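Side-chain contacts in hypothetical protein Atu0636 (Agrobacterium tumefaciens, PDB 2OZV), which is of unknown function but is predicted to be an O-methyltransferase, probably transferring a methyl group from S-adenosylmethionine to a substrate not yet identified: residues 71-76 against 94-99; 53-58 against 90-95; 177-182 against 189-194; 204-209 against 245-250. All blocks are in the same frame, centred on the assembly; numbering follows the deposited sequence. Where two conformers were deposited one is given.

Interaction 1 (71-76 against 94-99); sequences EMAEFA and VLEADV
Helix 71-76 runs antiparallel to strand 94-96 at 172°, their axes approaching to 8.2 Å, with Ala73 opposite Glu96. The close approach is consistent with the small residues, Ala73 and Ala76, that the helix turns to the strand. Val94 supplies the bulk between the two backbones. Its CG1 lies anti to the backbone N (chi1 179°), and this rotation carries the methyl across to the helix. There Val94 CG1 lies against Ala73, 3.7 Å from Ala73 O and 4.0 Å from Ala73 CB. One turn further on, Ala76 CB lies 4.2 Å from Val94 CG1. The pairing belongs to the beta-alpha-beta unit of strand 61-67, helix 70-80 and strand 92-96, part of the Rossmann-like sheet of class I methyltransferases, and here the helix packs back onto the strand that it leads to. At the exposed border Glu96 CG lies 4.0 Å from Ala73 CB, while the extended chain beyond CG carries the carboxylate away from Ala73. Leu80 adds to the apolar cover of Val94, and the carbonyl oxygen of Val94 accepts a hydrogen bond from Arg77 NH2, tying strand and helix by a polar link as well.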
loop_
_atom_site.group_PDB
_atom_site.type_symbol
_atom_site.label_atom_id
_atom_site.label_comp_id
_atom_site.label_asym_id
_atom_site.label_seq_id
_atom_site.Cartn_x
_atom_site.Cartn_y
_atom_site.Cartn_z
ATOM N N GLU B 71 -1.466 -29.144 20.786
ATOM C CA GLU B 71 -1.507 -29.976 19.570
ATOM C C GLU B 71 -0.591 -29.416 18.502
ATOM O O GLU B 71 0.182 -30.164 17.893
ATOM C CB GLU B 71 -2.918 -30.116 18.997
ATOM C CG GLU B 71 -3.834 -30.927 19.848
ATOM C CD GLU B 71 -4.088 -30.270 21.176
ATOM O OE1 GLU B 71 -4.079 -29.009 21.247
ATOM O OE2 GLU B 71 -4.290 -31.022 22.151
HETATM N N MSE B 72 -0.667 -28.105 18.284
HETATM C CA MSE B 72 0.181 -27.496 17.271
HETATM C C MSE B 72 1.654 -27.597 17.627
HETATM O O MSE B 72 2.470 -27.823 16.752
HETATM C CB MSE B 72 -0.200 -26.036 16.972
HETATM C CG MSE B 72 -1.349 -25.988 16.012
HETATM SE SE MSE B 72 -0.830 -26.070 14.109
HETATM C CE MSE B 72 0.964 -26.846 14.142
ATOM N N ALA B 73 1.982 -27.420 18.904
ATOM C CA ALA B 73 3.381 -27.496 19.350
ATOM C C ALA B 73 3.901 -28.920 19.087
ATOM O O ALA B 73 4.995 -29.099 18.545
ATOM C CB ALA B 73 3.486 -27.139 20.827
ATOM N N GLU B 74 3.093 -29.905 19.481
ATOM C CA GLU B 74 3.382 -31.329 19.256
ATOM C C GLU B 74 3.653 -31.549 17.768
ATOM O O GLU B 74 4.722 -32.039 17.382
ATOM C CB GLU B 74 2.222 -32.209 19.767
ATOM C CG GLU B 74 2.052 -32.112 21.297
ATOM C CD GLU B 74 1.022 -33.049 21.912
ATOM O OE1 GLU B 74 -0.025 -33.357 21.298
ATOM O OE2 GLU B 74 1.259 -33.470 23.061
ATOM N N PHE B 75 2.701 -31.125 16.938
ATOM C CA PHE B 75 2.801 -31.294 15.491
ATOM C C PHE B 75 4.109 -30.690 14.945
ATOM O O PHE B 75 4.810 -31.327 14.157
ATOM C CB PHE B 75 1.600 -30.672 14.769
ATOM C CG PHE B 75 1.617 -30.893 13.291
ATOM C CD1 PHE B 75 1.126 -32.087 12.746
ATOM C CD2 PHE B 75 2.145 -29.932 12.439
ATOM C CE1 PHE B 75 1.151 -32.303 11.360
ATOM C CE2 PHE B 75 2.169 -30.142 11.051
ATOM C CZ PHE B 75 1.681 -31.319 10.518
ATOM N N ALA B 76 4.418 -29.458 15.350
ATOM C CA ALA B 76 5.657 -28.798 14.926
ATOM C C ALA B 76 6.894 -29.610 15.350
ATOM O O ALA B 76 7.815 -29.808 14.554
ATOM C CB ALA B 76 5.709 -27.387 15.465
ATOM N N VAL B 94 10.601 -25.269 20.092
ATOM C CA VAL B 94 9.171 -25.012 19.960
ATOM C C VAL B 94 8.617 -24.786 21.359
ATOM O O VAL B 94 8.789 -25.649 22.236
ATOM C CB VAL B 94 8.441 -26.223 19.326
ATOM C CG1 VAL B 94 6.930 -25.968 19.213
ATOM C CG2 VAL B 94 9.067 -26.570 17.981
ATOM N N LEU B 95 7.951 -23.649 21.554
ATOM C CA LEU B 95 7.325 -23.322 22.834
ATOM C C LEU B 95 5.842 -23.111 22.672
ATOM O O LEU B 95 5.393 -22.549 21.684
ATOM C CB LEU B 95 7.934 -22.063 23.450
ATOM C CG LEU B 95 9.430 -22.124 23.809
ATOM C CD1 LEU B 95 9.911 -20.743 24.259
ATOM C CD2 LEU B 95 9.710 -23.188 24.869
ATOM N N GLU B 96 5.094 -23.579 23.662
ATOM C CA GLU B 96 3.667 -23.297 23.762
ATOM C C GLU B 96 3.473 -21.945 24.433
ATOM O O GLU B 96 3.858 -21.780 25.590
ATOM C CB GLU B 96 3.038 -24.335 24.669
ATOM C CG GLU B 96 2.094 -25.266 24.024
ATOM C CD GLU B 96 1.455 -26.167 25.047
ATOM O OE1 GLU B 96 0.352 -25.831 25.548
ATOM O OE2 GLU B 96 2.074 -27.203 25.351
ATOM N N ALA B 97 2.865 -20.992 23.741
ATOM C CA ALA B 97 2.587 -19.684 24.332
ATOM C C ALA B 97 1.519 -18.964 23.559
ATOM O O ALA B 97 1.507 -18.990 22.333
ATOM C CB ALA B 97 3.854 -18.820 24.377
ATOM N N ASP B 98 0.633 -18.300 24.283
ATOM C CA ASP B 98 -0.354 -17.433 23.677
ATOM C C ASP B 98 0.341 -16.092 23.408
ATOM O O ASP B 98 0.678 -15.377 24.351
ATOM C CB ASP B 98 -1.508 -17.248 24.656
ATOM C CG ASP B 98 -2.568 -16.289 24.150
ATOM O OD1 ASP B 98 -2.393 -15.649 23.083
ATOM O OD2 ASP B 98 -3.606 -16.191 24.836
ATOM N N VAL B 99 0.544 -15.770 22.129
ATOM C CA VAL B 99 1.328 -14.580 21.737
ATOM C C VAL B 99 0.575 -13.259 21.889
ATOM O O VAL B 99 1.113 -12.178 21.579
ATOM C CB VAL B 99 1.936 -14.700 20.317
ATOM C CG1 VAL B 99 2.889 -15.908 20.239
ATOM C CG2 VAL B 99 0.826 -14.749 19.248
#

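Interaction 2 (53-58 against 90-95); sequences AVAARL and ARIEVL
The guanidinium of Arg91 meets Ala55 O at its edge, the oxygen lying only 12° out of the plane, while Leu58 O approaches the same group obliquely. Ala55 O lies in the last turn of helix 49-57 and Leu58 O on the residue just after it; in this Rossmann-like methyltransferase fold the helix links strand 38-42 to strand 61-67, and the arginine adjoins Ile92 of strand 92-96, the next strand outward in the sheet. The contact thus shows how an arginine can serve the carbonyl groups of a terminating helix. The straightest of its bonds runs from Arg91 NH2 to Ala55 O, at 2.9 Å and 155°. The donor stands above the carbonyl plane rather than on a lone pair. Arg91 NH1 shares the same oxygen, Ala55 O, through a weak bond of 3.3 Å, and gives a second weak one to Leu58 O at 2.9 Å. A bend at chi3 (-80°), after an extended start to the chain, turns the flat group onto the helix end. Outside the two segments NH1 is also bonded to Ala61 O, so one nitrogen draws together the last helical turn, the residue that leaves it and the start of strand 61-67. The positive charge of the guanidinium would probably be favoured by the partial negative charge of the helix terminus. Beside these polar contacts the packing is apolar. Ile92 also lies on Leu65 and Leu80, and its side chain reaches for the helix with the terminal carbon extended, Ile92 CD1 touching Ala55 CB at 3.7 Å.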
loop_
_atom_site.group_PDB
_atom_site.type_symbol
_atom_site.label_atom_id
_atom_site.label_comp_id
_atom_site.label_asym_id
_atom_site.label_seq_id
_atom_site.Cartn_x
_atom_site.Cartn_y
_atom_site.Cartn_z
ATOM N N ALA B 53 12.688 -22.491 7.544
ATOM C CA ALA B 53 13.348 -21.998 6.334
ATOM C C ALA B 53 14.448 -20.981 6.678
ATOM O O ALA B 53 15.500 -20.961 6.016
ATOM C CB ALA B 53 12.348 -21.406 5.357
ATOM N N VAL B 54 14.213 -20.152 7.695
ATOM C CA VAL B 54 15.250 -19.229 8.173
ATOM C C VAL B 54 16.459 -20.050 8.697
ATOM O O VAL B 54 17.600 -19.821 8.293
ATOM C CB VAL B 54 14.743 -18.325 9.312
ATOM C CG1 VAL B 54 15.913 -17.486 9.843
ATOM C CG2 VAL B 54 13.614 -17.399 8.830
ATOM N N ALA B 55 16.192 -21.029 9.562
ATOM C CA ALA B 55 17.292 -21.829 10.159
ATOM C C ALA B 55 18.080 -22.609 9.111
ATOM O O ALA B 55 19.308 -22.761 9.218
ATOM C CB ALA B 55 16.742 -22.775 11.245
ATOM N N ALA B 56 17.379 -23.109 8.090
ATOM C CA ALA B 56 18.021 -23.883 7.026
ATOM C C ALA B 56 19.050 -23.030 6.275
ATOM O O ALA B 56 20.118 -23.526 5.913
ATOM C CB ALA B 56 16.977 -24.454 6.059
ATOM N N ARG B 57 18.723 -21.756 6.057
ATOM C CA ARG B 57 19.579 -20.838 5.299
ATOM C C ARG B 57 20.677 -20.186 6.170
ATOM O O ARG B 57 21.817 -19.995 5.728
ATOM C CB ARG B 57 18.710 -19.744 4.655
ATOM C CG ARG B 57 19.514 -18.731 3.823
ATOM C CD ARG B 57 18.612 -17.771 3.037
ATOM N NE ARG B 57 17.584 -17.184 3.902
ATOM C CZ ARG B 57 17.739 -16.097 4.659
ATOM N NH1 ARG B 57 18.903 -15.443 4.651
ATOM N NH2 ARG B 57 16.734 -15.673 5.425
ATOM N N LEU B 58 20.328 -19.872 7.411
ATOM C CA LEU B 58 21.196 -19.122 8.302
ATOM C C LEU B 58 21.749 -20.004 9.419
ATOM O O LEU B 58 21.078 -20.237 10.438
ATOM C CB LEU B 58 20.450 -17.928 8.886
ATOM C CG LEU B 58 20.076 -16.829 7.896
ATOM C CD1 LEU B 58 19.332 -15.727 8.656
ATOM C CD2 LEU B 58 21.330 -16.253 7.160
ATOM N N ALA B 90 18.228 -28.787 15.513
ATOM C CA ALA B 90 18.787 -28.557 16.850
ATOM C C ALA B 90 18.691 -27.092 17.242
ATOM O O ALA B 90 18.692 -26.766 18.429
ATOM C CB ALA B 90 20.232 -29.013 16.915
ATOM N N ARG B 91 18.624 -26.218 16.242
ATOM C CA ARG B 91 18.591 -24.779 16.475
ATOM C C ARG B 91 17.172 -24.216 16.537
ATOM O O ARG B 91 16.980 -22.992 16.541
ATOM C CB ARG B 91 19.418 -24.061 15.410
ATOM C CG ARG B 91 20.888 -24.410 15.515
ATOM C CD ARG B 91 21.683 -23.615 14.533
ATOM N NE ARG B 91 21.639 -24.163 13.177
ATOM C CZ ARG B 91 21.063 -23.555 12.145
ATOM N NH1 ARG B 91 20.443 -22.380 12.299
ATOM N NH2 ARG B 91 21.141 -24.125 10.947
ATOM N N ILE B 92 16.177 -25.101 16.594
ATOM C CA ILE B 92 14.783 -24.678 16.613
ATOM C C ILE B 92 14.119 -25.193 17.881
ATOM O O ILE B 92 14.065 -26.402 18.131
ATOM C CB ILE B 92 14.002 -25.134 15.364
ATOM C CG1 ILE B 92 14.671 -24.517 14.110
ATOM C CG2 ILE B 92 12.541 -24.667 15.486
ATOM C CD1 ILE B 92 14.055 -24.867 12.805
ATOM N N GLU B 93 13.624 -24.264 18.677
ATOM C CA GLU B 93 12.958 -24.643 19.923
ATOM C C GLU B 93 11.488 -24.336 19.750
ATOM O O GLU B 93 11.169 -23.250 19.310
ATOM C CB GLU B 93 13.507 -23.783 21.050
ATOM C CG GLU B 93 12.989 -24.175 22.422
ATOM C CD GLU B 93 13.527 -23.240 23.522
ATOM O OE1 GLU B 93 14.268 -22.278 23.251
ATOM O OE2 GLU B 93 13.176 -23.504 24.683
ATOM N N VAL B 94 10.601 -25.269 20.092
ATOM C CA VAL B 94 9.171 -25.012 19.960
ATOM C C VAL B 94 8.617 -24.786 21.359
ATOM O O VAL B 94 8.789 -25.649 22.236
ATOM C CB VAL B 94 8.441 -26.223 19.326
ATOM C CG1 VAL B 94 6.930 -25.968 19.213
ATOM C CG2 VAL B 94 9.067 -26.570 17.981
ATOM N N LEU B 95 7.951 -23.649 21.554
ATOM C CA LEU B 95 7.325 -23.322 22.834
ATOM C C LEU B 95 5.842 -23.111 22.672
ATOM O O LEU B 95 5.393 -22.549 21.684
ATOM C CB LEU B 95 7.934 -22.063 23.450
ATOM C CG LEU B 95 9.430 -22.124 23.809
ATOM C CD1 LEU B 95 9.911 -20.743 24.259
ATOM C CD2 LEU B 95 9.710 -23.188 24.869
#

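Interaction 3 (177-182 against 189-194); sequences EIIAAC and LEITLI
Cys182, whose side chain rests on Leu189, is held in the last turn of its helix by the bond from Cys182 N to Ile178 O, 3.0 Å long. No hydrogen bond crosses from helix 177-182 to strand 189-194, and the two are joined by apolar surfaces alone. Leu189 is the central piece. Its two methyls fork against the helix: Leu189 CD1 lies 4.1 Å from Cys182 CB, and Leu189 CD2 lies 4.0 Å from Ile179 CG1. Both methyls touch the sulfur, with Cys182 SG 4.1 Å from Leu189 CD1 and from Leu189 CD2. This placement follows from chi1 of -73°, which sets the sulfur beside the backbone N, pointing back along the helix, where it lies level with both leucine methyls. Ile179 and Leu189 meet at a slant rather than end on. The outer end of Ile179 reaches Ile191, with Ile179 CD1 a looser 4.5 Å from Ile191 CD1. Two residues apart, Leu189 and Ile191 present the same face of the strand, an instance of how alternation gives a sheet one side for its helix. The segments run antiparallel at 165°, in the beta-alpha-beta crossover from strand 164-170 to strand 186-195. Strand 204-211 occupies the place between those two strands, strand 218-224 flanks 186-195 on its other edge, Phe149 of helix 148-159 receives Ile178 and Ala181, and Val175 of the second subunit packs on Ile179.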
loop_
_atom_site.group_PDB
_atom_site.type_symbol
_atom_site.label_atom_id
_atom_site.label_comp_id
_atom_site.label_asym_id
_atom_site.label_seq_id
_atom_site.Cartn_x
_atom_site.Cartn_y
_atom_site.Cartn_z
ATOM N N GLU B 177 -4.496 -2.069 8.751
ATOM C CA GLU B 177 -4.406 -2.684 10.074
ATOM C C GLU B 177 -2.933 -2.825 10.492
ATOM O O GLU B 177 -2.591 -2.644 11.660
ATOM C CB GLU B 177 -5.156 -4.042 10.114
ATOM C CG GLU B 177 -5.265 -4.690 11.512
ATOM C CD GLU B 177 -6.221 -5.901 11.619
ATOM O OE1 GLU B 177 -7.105 -6.082 10.756
ATOM O OE2 GLU B 177 -6.107 -6.667 12.606
ATOM N N ILE B 178 -2.068 -3.152 9.532
ATOM C CA ILE B 178 -0.660 -3.350 9.825
ATOM C C ILE B 178 0.029 -2.037 10.178
ATOM O O ILE B 178 0.758 -1.938 11.186
ATOM C CB ILE B 178 0.041 -4.035 8.660
ATOM C CG1 ILE B 178 -0.399 -5.501 8.564
ATOM C CG2 ILE B 178 1.548 -3.992 8.835
ATOM C CD1 ILE B 178 -0.194 -6.075 7.162
ATOM N N ILE B 179 -0.211 -1.008 9.363
ATOM C CA ILE B 179 0.361 0.302 9.654
ATOM C C ILE B 179 -0.104 0.807 11.013
ATOM O O ILE B 179 0.716 1.329 11.791
ATOM C CB ILE B 179 0.028 1.328 8.523
ATOM C CG1 ILE B 179 0.717 0.905 7.205
ATOM C CG2 ILE B 179 0.339 2.780 8.968
ATOM C CD1 ILE B 179 0.143 1.677 5.942
ATOM N N ALA B 180 -1.389 0.648 11.325
ATOM C CA ALA B 180 -1.916 1.116 12.622
ATOM C C ALA B 180 -1.274 0.360 13.799
ATOM O O ALA B 180 -0.943 0.959 14.823
ATOM C CB ALA B 180 -3.417 0.988 12.672
ATOM N N ALA B 181 -1.095 -0.949 13.630
ATOM C CA ALA B 181 -0.530 -1.791 14.689
ATOM C C ALA B 181 0.945 -1.439 14.925
ATOM O O ALA B 181 1.436 -1.503 16.061
ATOM C CB ALA B 181 -0.678 -3.269 14.320
ATOM N N CYS B 182 1.650 -1.063 13.861
ATOM C CA CYS B 182 3.047 -0.628 13.992
ATOM C C CYS B 182 3.174 0.677 14.765
ATOM O O CYS B 182 4.204 0.910 15.433
ATOM C CB CYS B 182 3.732 -0.534 12.628
ATOM S SG CYS B 182 4.096 -2.159 11.901
ATOM N N LEU B 189 8.873 1.341 7.870
ATOM C CA LEU B 189 8.187 0.245 7.152
ATOM C C LEU B 189 8.628 0.209 5.714
ATOM O O LEU B 189 8.699 1.262 5.039
ATOM C CB LEU B 189 6.657 0.397 7.200
ATOM C CG LEU B 189 5.981 -0.238 8.438
ATOM C CD1 LEU B 189 6.418 0.426 9.739
ATOM C CD2 LEU B 189 4.431 -0.138 8.296
ATOM N N GLU B 190 8.937 -0.997 5.255
ATOM C CA GLU B 190 9.114 -1.258 3.834
ATOM C C GLU B 190 8.044 -2.238 3.423
ATOM O O GLU B 190 7.958 -3.350 3.995
ATOM C CB GLU B 190 10.476 -1.901 3.562
ATOM C CG GLU B 190 11.631 -0.926 3.578
ATOM C CD GLU B 190 12.919 -1.543 3.030
ATOM O OE1 GLU B 190 12.891 -2.681 2.459
ATOM O OE2 GLU B 190 13.936 -0.851 3.140
ATOM N N ILE B 191 7.240 -1.856 2.438
ATOM C CA ILE B 191 6.124 -2.696 1.987
ATOM C C ILE B 191 6.427 -3.174 0.581
ATOM O O ILE B 191 6.652 -2.350 -0.315
ATOM C CB ILE B 191 4.800 -1.872 1.989
ATOM C CG1 ILE B 191 4.516 -1.300 3.406
ATOM C CG2 ILE B 191 3.651 -2.721 1.444
ATOM C CD1 ILE B 191 3.230 -0.388 3.474
ATOM N N THR B 192 6.427 -4.491 0.384
ATOM C CA THR B 192 6.694 -5.044 -0.923
ATOM C C THR B 192 5.468 -5.864 -1.368
ATOM O O THR B 192 5.158 -6.912 -0.782
ATOM C CB THR B 192 7.955 -5.943 -0.894
ATOM O OG1 THR B 192 9.068 -5.202 -0.389
ATOM C CG2 THR B 192 8.251 -6.459 -2.313
ATOM N N LEU B 193 4.759 -5.371 -2.382
ATOM C CA LEU B 193 3.635 -6.142 -2.916
ATOM C C LEU B 193 4.133 -7.302 -3.763
ATOM O O LEU B 193 5.170 -7.194 -4.449
ATOM C CB LEU B 193 2.737 -5.242 -3.772
ATOM C CG LEU B 193 1.789 -4.276 -2.996
ATOM C CD1 LEU B 193 0.786 -5.039 -2.073
ATOM C CD2 LEU B 193 2.452 -3.179 -2.227
ATOM N N ILE B 194 3.348 -8.380 -3.754
ATOM C CA ILE B 194 3.654 -9.632 -4.452
ATOM C C ILE B 194 2.585 -9.868 -5.515
ATOM O O ILE B 194 1.420 -10.074 -5.178
ATOM C CB ILE B 194 3.654 -10.820 -3.444
ATOM C CG1 ILE B 194 4.506 -10.506 -2.212
ATOM C CG2 ILE B 194 4.113 -12.105 -4.105
ATOM C CD1 ILE B 194 5.960 -10.238 -2.526
#

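Interaction 4 (204-209 against 245-250); sequences RMLVTA and AAYARN
Arg249 NH1 donates a hydrogen bond to Thr208 OG1, 2.8 Å long with an angle of 153° at the hydrogen, and the oxygen lies close to the guanidinium plane. The hydroxyl is set between backbone N and carbonyl carbon (chi1 65°), turned to the arginine, whose chain curls round it: Arg249 CG is 3.3 Å from Thr208 OG1, and the bend at chi3 (51°) brings NH1 back to the same atom. Two residues earlier in the strand, Leu206 CD1 touches the Tyr247 ring, 4.0 Å from Tyr247 CD2 and 4.2 Å from Tyr247 CE2. Strand 204-211 is the antiparallel strand that class I methyltransferases insert into an otherwise parallel sheet, and here the tail after helix 235-241 lies across it, meeting Leu206 and Thr208 with alternate residues, Tyr247 and Arg249. Further out, Tyr247 OH is hydrogen-bonded to Thr192 OG1 on the adjoining strand, while Phe236 and Leu240 pack on the tyrosine. The other terminal nitrogen of the arginine, NH2, binds Gly188 O, so the guanidinium ties strand 204-211 to the start of its neighbour. One residue after Arg249, Asn250 ND2 bonds to Asp201 OD1 of the second subunit.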
loop_
_atom_site.group_PDB
_atom_site.type_symbol
_atom_site.label_atom_id
_atom_site.label_comp_id
_atom_site.label_asym_id
_atom_site.label_seq_id
_atom_site.Cartn_x
_atom_site.Cartn_y
_atom_site.Cartn_z
ATOM N N ARG B 204 -0.168 -11.012 -2.292
ATOM C CA ARG B 204 0.437 -10.996 -0.970
ATOM C C ARG B 204 1.209 -9.696 -0.783
ATOM O O ARG B 204 1.414 -8.925 -1.742
ATOM C CB ARG B 204 1.378 -12.200 -0.736
ATOM C CG ARG B 204 0.666 -13.561 -0.677
ATOM C CD ARG B 204 -0.095 -13.754 0.627
ATOM N NE ARG B 204 -0.675 -15.100 0.699
ATOM C CZ ARG B 204 -1.820 -15.478 0.128
ATOM N NH1 ARG B 204 -2.565 -14.640 -0.594
ATOM N NH2 ARG B 204 -2.243 -16.752 0.278
HETATM N N MSE B 205 1.658 -9.480 0.437
HETATM C CA MSE B 205 2.353 -8.268 0.805
HETATM C C MSE B 205 3.353 -8.600 1.896
HETATM O O MSE B 205 2.964 -9.209 2.909
HETATM C CB MSE B 205 1.360 -7.213 1.301
HETATM C CG MSE B 205 2.040 -5.928 1.621
HETATM SE SE MSE B 205 0.595 -4.689 2.202
HETATM C CE MSE B 205 0.077 -5.488 3.830
ATOM N N LEU B 206 4.616 -8.238 1.684
ATOM C CA LEU B 206 5.686 -8.384 2.693
ATOM C C LEU B 206 5.855 -7.025 3.367
ATOM O O LEU B 206 5.828 -5.966 2.681
ATOM C CB LEU B 206 7.022 -8.744 2.019
ATOM C CG LEU B 206 7.025 -10.057 1.228
ATOM C CD1 LEU B 206 8.366 -10.286 0.512
ATOM C CD2 LEU B 206 6.692 -11.225 2.163
ATOM N N VAL B 207 6.044 -7.028 4.690
ATOM C CA VAL B 207 6.311 -5.794 5.393
ATOM C C VAL B 207 7.478 -6.037 6.341
ATOM O O VAL B 207 7.492 -7.076 7.048
ATOM C CB VAL B 207 5.099 -5.310 6.200
ATOM C CG1 VAL B 207 5.460 -3.983 6.916
ATOM C CG2 VAL B 207 3.865 -5.131 5.290
ATOM N N THR B 208 8.463 -5.139 6.325
ATOM C CA THR B 208 9.531 -5.177 7.356
ATOM C C THR B 208 9.584 -3.813 8.046
ATOM O O THR B 208 9.197 -2.799 7.454
ATOM C CB THR B 208 10.942 -5.518 6.811
ATOM O OG1 THR B 208 11.405 -4.485 5.936
ATOM C CG2 THR B 208 10.975 -6.912 6.129
ATOM N N ALA B 209 9.999 -3.785 9.310
ATOM C CA ALA B 209 10.006 -2.531 10.067
ATOM C C ALA B 209 11.038 -2.680 11.180
ATOM O O ALA B 209 11.438 -3.811 11.517
ATOM C CB ALA B 209 8.594 -2.218 10.605
ATOM N N ALA B 245 18.948 -17.053 -1.339
ATOM C CA ALA B 245 19.097 -15.618 -1.165
ATOM C C ALA B 245 18.149 -15.073 -0.108
ATOM O O ALA B 245 17.098 -15.654 0.174
ATOM C CB ALA B 245 18.860 -14.875 -2.509
ATOM N N ALA B 246 18.538 -13.940 0.468
ATOM C CA ALA B 246 17.649 -13.129 1.287
ATOM C C ALA B 246 17.119 -11.952 0.468
ATOM O O ALA B 246 17.693 -11.571 -0.545
ATOM C CB ALA B 246 18.384 -12.617 2.500
ATOM N N TYR B 247 16.029 -11.384 0.943
ATOM C CA TYR B 247 15.508 -10.134 0.380
ATOM C C TYR B 247 15.728 -9.057 1.442
ATOM O O TYR B 247 14.970 -8.977 2.417
ATOM C CB TYR B 247 14.049 -10.327 0.015
ATOM C CG TYR B 247 13.341 -9.038 -0.417
ATOM C CD1 TYR B 247 14.002 -8.099 -1.211
ATOM C CD2 TYR B 247 12.042 -8.741 0.012
ATOM C CE1 TYR B 247 13.375 -6.901 -1.601
ATOM C CE2 TYR B 247 11.406 -7.548 -0.380
ATOM C CZ TYR B 247 12.075 -6.653 -1.185
ATOM O OH TYR B 247 11.472 -5.472 -1.541
ATOM N N ALA B 248 16.770 -8.252 1.234
ATOM C CA ALA B 248 17.245 -7.308 2.238
ATOM C C ALA B 248 16.500 -5.960 2.155
ATOM O O ALA B 248 15.984 -5.576 1.086
ATOM C CB ALA B 248 18.751 -7.096 2.065
ATOM N N ARG B 249 16.447 -5.256 3.281
ATOM C CA ARG B 249 15.932 -3.875 3.325
ATOM C C ARG B 249 16.869 -2.935 2.546
ATOM O O ARG B 249 18.044 -3.262 2.303
ATOM C CB ARG B 249 15.756 -3.413 4.780
ATOM C CG ARG B 249 14.616 -4.100 5.520
ATOM C CD ARG B 249 14.563 -3.723 7.004
ATOM N NE ARG B 249 14.580 -2.269 7.247
ATOM C CZ ARG B 249 13.489 -1.502 7.258
ATOM N NH1 ARG B 249 12.280 -2.032 6.993
ATOM N NH2 ARG B 249 13.622 -0.191 7.506
ATOM N N ASN B 250 16.348 -1.768 2.149
ATOM C CA ASN B 250 17.199 -0.713 1.579
ATOM C C ASN B 250 18.339 -0.340 2.522
ATOM O O ASN B 250 18.155 -0.301 3.736
ATOM C CB ASN B 250 16.366 0.540 1.272
ATOM C CG ASN B 250 15.563 0.405 -0.018
ATOM O OD1 ASN B 250 15.922 -0.386 -0.890
ATOM N ND2 ASN B 250 14.463 1.171 -0.138
#

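In the fold
All four interactions lie on one sheet of the Rossmann-like type. Interactions 1 and 2 share strand 92-96 at its outer edge, with centres 14 Å apart: Val94 faces helix 70-80, while Ile92 reaches helix 49-57. Interactions 3 and 4, whose centres are 11 Å apart, meet through strand 186-195: Leu189 and Ile191 on one face meet the helix, while Glu190 and Thr192 on the other bond to the tail of interaction 4, Thr192 OG1 lying 2.7 Å from Tyr247 OH. That tail also touches interaction 2, Ala246 CB lying 3.6 Å from Arg57 NH1. The side chain of Ala76 lies near, without touching, Gly44, Gly46 and Ala49, a glycine-rich pattern that may mark a cofactor site as in related methyltransferases.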